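Local coordinates for protein manganese-containing pseudocatalase (Thermus thermophilus, PDB 2V8T) that probably breaks down hydrogen peroxide to water and oxygen as a catalase, using a pair of manganese ions in each subunit, at residues Q9-A23 / H73-K87. Sequence-based numbering, arbitrary orientation.
Sequences QIELPMPKEQDPNAA and HIELVAATINSLLAK. With MN (manganese (II) ion), chain C; SO4 (sulfate ion), chain H.
Leu12 lays CD1 across helix 57-85, touching Ala79 CB at 3.9 Å and the Thr80 hydroxyl flank, while the whole isobutyl end of Leu12, together with Ile10 CG1, packs on Leu76 CD1. This apolar middle separates two polar ends, a clear case of an extended segment matching a helix zone by zone. At one end Gln9, extended with CG anti to the backbone N (chi1 -164°), brings OE1 to the edge of the His73 ring, 3.1 Å from NE2; His73 ND1 binds manganese beside Glu36 and Glu70. Gln9 NE2 is held by Tyr180 and Glu69, so an alanine here would probably leave both without that amide donor and open a gap beside the metal-bound imidazole. At the other end Asp19 N reaches Leu84 O at 2.8 Å, almost straight and in the carbonyl plane, whereas Gln18 NE2 meets Leu85 O from above its plane at 3.0 Å. Asp19 N-caps helix 20-26 through OD1 to Ala22 N, its OD2 forming a salt bridge with Lys108 of a third subunit, and Ala23 CB packs on Leu85 CD2 (3.7 Å). The chemistry implies a division of labour: a polar second-shell setting beside the manganese ligand, and hydrogen bonds to the last carbonyls of helix 57-85 where helix 20-26 starts.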
loop_
_atom_site.group_PDB
_atom_site.type_symbol
_atom_site.label_atom_id
_atom_site.label_comp_id
_atom_site.label_asym_id
_atom_site.label_seq_id
_atom_site.Cartn_x
_atom_site.Cartn_y
_atom_site.Cartn_z
ATOM N N GLN A 9 13.712 15.727 -24.959
ATOM C CA GLN A 9 13.392 17.135 -25.113
ATOM C C GLN A 9 14.620 18.014 -25.096
ATOM O O GLN A 9 14.593 19.136 -25.623
ATOM C CB GLN A 9 12.335 17.566 -24.048
ATOM C CG GLN A 9 11.689 18.861 -24.378
ATOM C CD GLN A 9 10.476 19.201 -23.510
ATOM O OE1 GLN A 9 9.871 18.321 -22.935
ATOM N NE2 GLN A 9 10.119 20.440 -23.435
ATOM N N ILE A 10 15.721 17.575 -24.448
ATOM C CA ILE A 10 17.051 18.177 -24.555
ATOM C C ILE A 10 18.048 17.039 -24.692
ATOM O O ILE A 10 17.785 15.917 -24.258
ATOM C CB ILE A 10 17.467 19.039 -23.345
ATOM C CG1 ILE A 10 17.382 18.290 -22.036
ATOM C CG2 ILE A 10 16.719 20.375 -23.324
ATOM C CD1 ILE A 10 18.110 18.895 -20.894
ATOM N N GLU A 11 19.220 17.364 -25.205
ATOM C CA GLU A 11 20.334 16.444 -25.120
ATOM C C GLU A 11 20.831 16.373 -23.669
ATOM O O GLU A 11 20.743 17.348 -22.919
ATOM C CB GLU A 11 21.455 16.608 -26.072
ATOM C CG GLU A 11 22.415 17.624 -25.611
ATOM C CD GLU A 11 22.110 19.017 -25.895
ATOM O OE1 GLU A 11 20.941 19.281 -26.237
ATOM O OE2 GLU A 11 23.006 19.889 -25.846
ATOM N N LEU A 12 21.378 15.220 -23.301
ATOM C CA LEU A 12 21.992 15.020 -21.994
ATOM C C LEU A 12 23.470 14.681 -22.150
ATOM O O LEU A 12 23.866 14.003 -23.093
ATOM C CB LEU A 12 21.306 13.884 -21.262
ATOM C CG LEU A 12 19.856 14.134 -20.845
ATOM C CD1 LEU A 12 19.272 12.848 -20.253
ATOM C CD2 LEU A 12 19.759 15.285 -19.878
ATOM N N PRO A 13 24.320 15.132 -21.205
ATOM C CA PRO A 13 25.729 14.733 -21.197
ATOM C C PRO A 13 25.917 13.315 -20.657
ATOM O O PRO A 13 24.981 12.719 -20.102
ATOM C CB PRO A 13 26.389 15.769 -20.287
ATOM C CG PRO A 13 25.298 16.048 -19.272
ATOM C CD PRO A 13 23.997 16.023 -20.084
ATOM N N MET A 14 27.133 12.801 -20.765
ATOM C CA MET A 14 27.456 11.442 -20.327
ATOM C C MET A 14 28.159 11.422 -19.007
ATOM O O MET A 14 29.194 12.046 -18.904
ATOM C CB MET A 14 28.407 10.932 -21.396
ATOM C CG MET A 14 28.741 9.494 -21.244
ATOM S SD MET A 14 27.223 8.467 -21.224
ATOM C CE MET A 14 26.115 9.106 -19.977
ATOM N N PRO A 15 27.635 10.705 -17.964
ATOM C CA PRO A 15 28.401 10.665 -16.722
ATOM C C PRO A 15 29.733 10.023 -16.865
ATOM O O PRO A 15 29.914 9.130 -17.690
ATOM C CB PRO A 15 27.479 9.806 -15.809
ATOM C CG PRO A 15 26.103 10.022 -16.383
ATOM C CD PRO A 15 26.318 10.105 -17.853
ATOM N N LYS A 16 30.670 10.408 -16.003
ATOM C CA LYS A 16 31.981 9.747 -15.957
ATOM C C LYS A 16 31.918 8.327 -15.472
ATOM O O LYS A 16 32.732 7.486 -15.888
ATOM C CB LYS A 16 32.930 10.561 -15.113
ATOM C CG LYS A 16 33.312 11.902 -15.702
ATOM C CD LYS A 16 34.203 12.763 -14.785
ATOM C CE LYS A 16 33.464 13.304 -13.555
ATOM N NZ LYS A 16 34.348 14.036 -12.568
ATOM N N GLU A 17 30.982 7.992 -14.572
ATOM C CA GLU A 17 30.857 6.658 -14.020
ATOM C C GLU A 17 29.477 6.540 -13.354
ATOM O O GLU A 17 28.803 7.548 -13.128
ATOM C CB GLU A 17 31.970 6.255 -13.077
ATOM C CG GLU A 17 31.976 7.070 -11.890
ATOM C CD GLU A 17 33.169 6.683 -10.947
ATOM O OE1 GLU A 17 33.890 5.700 -11.199
ATOM O OE2 GLU A 17 33.342 7.359 -9.938
ATOM N N GLN A 18 29.108 5.342 -13.010
ATOM C CA GLN A 18 27.840 5.108 -12.376
ATOM C C GLN A 18 27.776 5.838 -11.027
ATOM O O GLN A 18 28.760 5.908 -10.289
ATOM C CB GLN A 18 27.575 3.606 -12.036
ATOM C CG GLN A 18 27.361 2.805 -13.244
ATOM C CD GLN A 18 27.590 1.309 -13.005
ATOM O OE1 GLN A 18 28.730 0.909 -12.694
ATOM N NE2 GLN A 18 26.557 0.505 -13.083
ATOM N N ASP A 19 26.561 6.296 -10.692
ATOM C CA ASP A 19 26.307 6.957 -9.410
ATOM C C ASP A 19 24.952 6.483 -8.914
ATOM O O ASP A 19 23.910 7.143 -9.113
ATOM C CB ASP A 19 26.381 8.460 -9.523
ATOM C CG ASP A 19 26.346 9.141 -8.138
ATOM O OD1 ASP A 19 25.876 8.535 -7.151
ATOM O OD2 ASP A 19 26.787 10.326 -8.107
ATOM N N PRO A 20 24.916 5.308 -8.258
ATOM C CA PRO A 20 23.650 4.735 -7.823
ATOM C C PRO A 20 22.847 5.656 -6.925
ATOM O O PRO A 20 21.640 5.807 -7.105
ATOM C CB PRO A 20 24.075 3.427 -7.112
ATOM C CG PRO A 20 25.355 3.028 -7.855
ATOM C CD PRO A 20 26.053 4.368 -8.074
ATOM N N ASN A 21 23.485 6.239 -5.897
ATOM C CA ASN A 21 22.715 7.051 -4.975
ATOM C C ASN A 21 22.188 8.340 -5.628
ATOM O O ASN A 21 21.110 8.826 -5.263
ATOM C CB ASN A 21 23.468 7.335 -3.688
ATOM C CG ASN A 21 23.592 6.108 -2.799
ATOM O OD1 ASN A 21 22.934 5.072 -3.034
ATOM N ND2 ASN A 21 24.376 6.237 -1.738
ATOM N N ALA A 22 22.919 8.903 -6.605
ATOM C CA ALA A 22 22.341 10.010 -7.378
ATOM C C ALA A 22 21.073 9.542 -8.103
ATOM O O ALA A 22 20.054 10.241 -8.097
ATOM C CB ALA A 22 23.331 10.571 -8.356
ATOM N N ALA A 23 21.141 8.371 -8.740
ATOM C CA ALA A 23 19.967 7.828 -9.419
ATOM C C ALA A 23 18.789 7.675 -8.443
ATOM O O ALA A 23 17.639 7.947 -8.774
ATOM C CB ALA A 23 20.305 6.501 -10.067
ATOM N N HIS A 73 8.710 14.450 -20.274
ATOM C CA HIS A 73 9.446 14.642 -19.031
ATOM C C HIS A 73 9.661 13.339 -18.278
ATOM O O HIS A 73 10.748 13.153 -17.720
ATOM C CB HIS A 73 8.790 15.686 -18.154
ATOM C CG HIS A 73 8.771 17.032 -18.738
ATOM N ND1 HIS A 73 8.312 18.122 -18.022
ATOM C CD2 HIS A 73 9.161 17.463 -19.983
ATOM C CE1 HIS A 73 8.411 19.161 -18.849
ATOM N NE2 HIS A 73 8.922 18.798 -20.035
ATOM N N ILE A 74 8.683 12.427 -18.224
ATOM C CA ILE A 74 9.003 11.124 -17.637
ATOM C C ILE A 74 10.129 10.488 -18.424
ATOM O O ILE A 74 11.023 9.841 -17.864
ATOM C CB ILE A 74 7.789 10.174 -17.432
ATOM C CG1 ILE A 74 7.087 9.743 -18.698
ATOM C CG2 ILE A 74 6.812 10.772 -16.430
ATOM C CD1 ILE A 74 6.208 8.489 -18.507
ATOM N N GLU A 75 10.108 10.647 -19.756
ATOM C CA GLU A 75 11.164 10.098 -20.614
ATOM C C GLU A 75 12.525 10.689 -20.248
ATOM O O GLU A 75 13.527 9.987 -20.141
ATOM C CB GLU A 75 10.775 10.392 -22.073
ATOM C CG GLU A 75 11.748 9.816 -23.059
ATOM C CD GLU A 75 11.453 10.204 -24.512
ATOM O OE1 GLU A 75 10.671 11.203 -24.728
ATOM O OE2 GLU A 75 12.019 9.526 -25.397
ATOM N N LEU A 76 12.560 12.028 -20.090
ATOM C CA LEU A 76 13.830 12.715 -19.811
ATOM C C LEU A 76 14.398 12.324 -18.431
ATOM O O LEU A 76 15.598 12.131 -18.274
ATOM C CB LEU A 76 13.613 14.216 -19.919
ATOM C CG LEU A 76 14.874 15.081 -19.795
ATOM C CD1 LEU A 76 15.787 14.824 -21.016
ATOM C CD2 LEU A 76 14.502 16.539 -19.718
ATOM N N VAL A 77 13.503 12.263 -17.414
ATOM C CA VAL A 77 13.979 11.880 -16.084
ATOM C C VAL A 77 14.437 10.415 -16.090
ATOM O O VAL A 77 15.492 10.107 -15.499
ATOM C CB VAL A 77 12.916 12.162 -15.009
ATOM C CG1 VAL A 77 13.482 11.762 -13.639
ATOM C CG2 VAL A 77 12.557 13.653 -14.997
ATOM N N ALA A 78 13.698 9.516 -16.755
ATOM C CA ALA A 78 14.144 8.149 -16.849
ATOM C C ALA A 78 15.531 8.073 -17.513
ATOM O O ALA A 78 16.385 7.292 -17.092
ATOM C CB ALA A 78 13.130 7.299 -17.585
ATOM N N ALA A 79 15.739 8.858 -18.580
ATOM C CA ALA A 79 17.041 8.866 -19.265
ATOM C C ALA A 79 18.159 9.319 -18.348
ATOM O O ALA A 79 19.293 8.828 -18.445
ATOM C CB ALA A 79 16.983 9.731 -20.522
ATOM N N THR A 80 17.868 10.281 -17.471
ATOM C CA THR A 80 18.837 10.766 -16.519
ATOM C C THR A 80 19.226 9.656 -15.523
ATOM O O THR A 80 20.399 9.410 -15.259
ATOM C CB THR A 80 18.266 11.996 -15.777
ATOM O OG1 THR A 80 17.944 13.020 -16.721
ATOM C CG2 THR A 80 19.233 12.545 -14.775
ATOM N N ILE A 81 18.207 9.006 -14.960
ATOM C CA ILE A 81 18.439 7.870 -14.069
ATOM C C ILE A 81 19.223 6.779 -14.767
ATOM O O ILE A 81 20.197 6.241 -14.218
ATOM C CB ILE A 81 17.081 7.373 -13.511
ATOM C CG1 ILE A 81 16.491 8.429 -12.589
ATOM C CG2 ILE A 81 17.227 6.026 -12.846
ATOM C CD1 ILE A 81 15.004 8.267 -12.349
ATOM N N ASN A 82 18.823 6.438 -15.985
ATOM C CA ASN A 82 19.505 5.390 -16.721
ATOM C C ASN A 82 20.967 5.757 -16.978
ATOM O O ASN A 82 21.849 4.893 -16.957
ATOM C CB ASN A 82 18.774 5.060 -17.999
ATOM C CG ASN A 82 17.463 4.354 -17.727
ATOM O OD1 ASN A 82 17.310 3.704 -16.694
ATOM N ND2 ASN A 82 16.511 4.463 -18.684
ATOM N N SER A 83 21.227 7.027 -17.272
ATOM C CA SER A 83 22.574 7.506 -17.463
ATOM C C SER A 83 23.418 7.296 -16.220
ATOM O O SER A 83 24.589 6.893 -16.309
ATOM C CB SER A 83 22.574 8.991 -17.848
ATOM O OG SER A 83 22.002 9.236 -19.110
ATOM N N LEU A 84 22.845 7.598 -15.054
ATOM C CA LEU A 84 23.534 7.435 -13.780
ATOM C C LEU A 84 23.740 5.964 -13.411
ATOM O O LEU A 84 24.656 5.660 -12.637
ATOM C CB LEU A 84 22.757 8.172 -12.683
ATOM C CG LEU A 84 22.731 9.695 -12.850
ATOM C CD1 LEU A 84 21.590 10.284 -11.985
ATOM C CD2 LEU A 84 24.078 10.310 -12.490
ATOM N N LEU A 85 22.912 5.057 -13.927
ATOM C CA LEU A 85 23.019 3.646 -13.611
ATOM C C LEU A 85 23.823 2.847 -14.638
ATOM O O LEU A 85 24.145 1.684 -14.400
ATOM C CB LEU A 85 21.626 3.027 -13.499
ATOM C CG LEU A 85 20.798 3.523 -12.307
ATOM C CD1 LEU A 85 19.391 3.006 -12.402
ATOM C CD2 LEU A 85 21.436 3.115 -10.981
ATOM N N ALA A 86 24.160 3.446 -15.780
ATOM C CA ALA A 86 24.797 2.708 -16.888
ATOM C C ALA A 86 26.252 2.443 -16.593
ATOM O O ALA A 86 27.035 3.336 -16.361
ATOM C CB ALA A 86 24.717 3.578 -18.158
ATOM N N LYS A 87 26.666 1.179 -16.707
ATOM C CA LYS A 87 28.061 0.835 -16.526
ATOM C C LYS A 87 28.883 1.268 -17.744
ATOM O O LYS A 87 29.992 1.793 -17.600
ATOM C CB LYS A 87 28.210 -0.684 -16.294
ATOM C CG LYS A 87 29.685 -1.076 -16.079
ATOM C CD LYS A 87 29.943 -2.546 -15.961
ATOM C CE LYS A 87 31.448 -2.858 -15.870
ATOM N NZ LYS A 87 31.784 -4.260 -16.071
HETATM MN MN MN C . 7.343 18.200 -16.036
HETATM S S SO4 H . 29.535 12.539 -13.192
HETATM O O1 SO4 H . 30.249 11.365 -12.666
HETATM O O2 SO4 H . 30.039 12.830 -14.525
HETATM O O3 SO4 H . 28.104 12.237 -13.277
HETATM O O4 SO4 H . 29.745 13.682 -12.309
HETATM O O HOH W 1 11.889 13.726 -23.791
HETATM O O HOH W 2 23.344 10.648 -21.179
HETATM O O HOH W 3 5.860 18.589 -14.641
HETATM O O HOH W 4 8.956 19.460 -15.142
#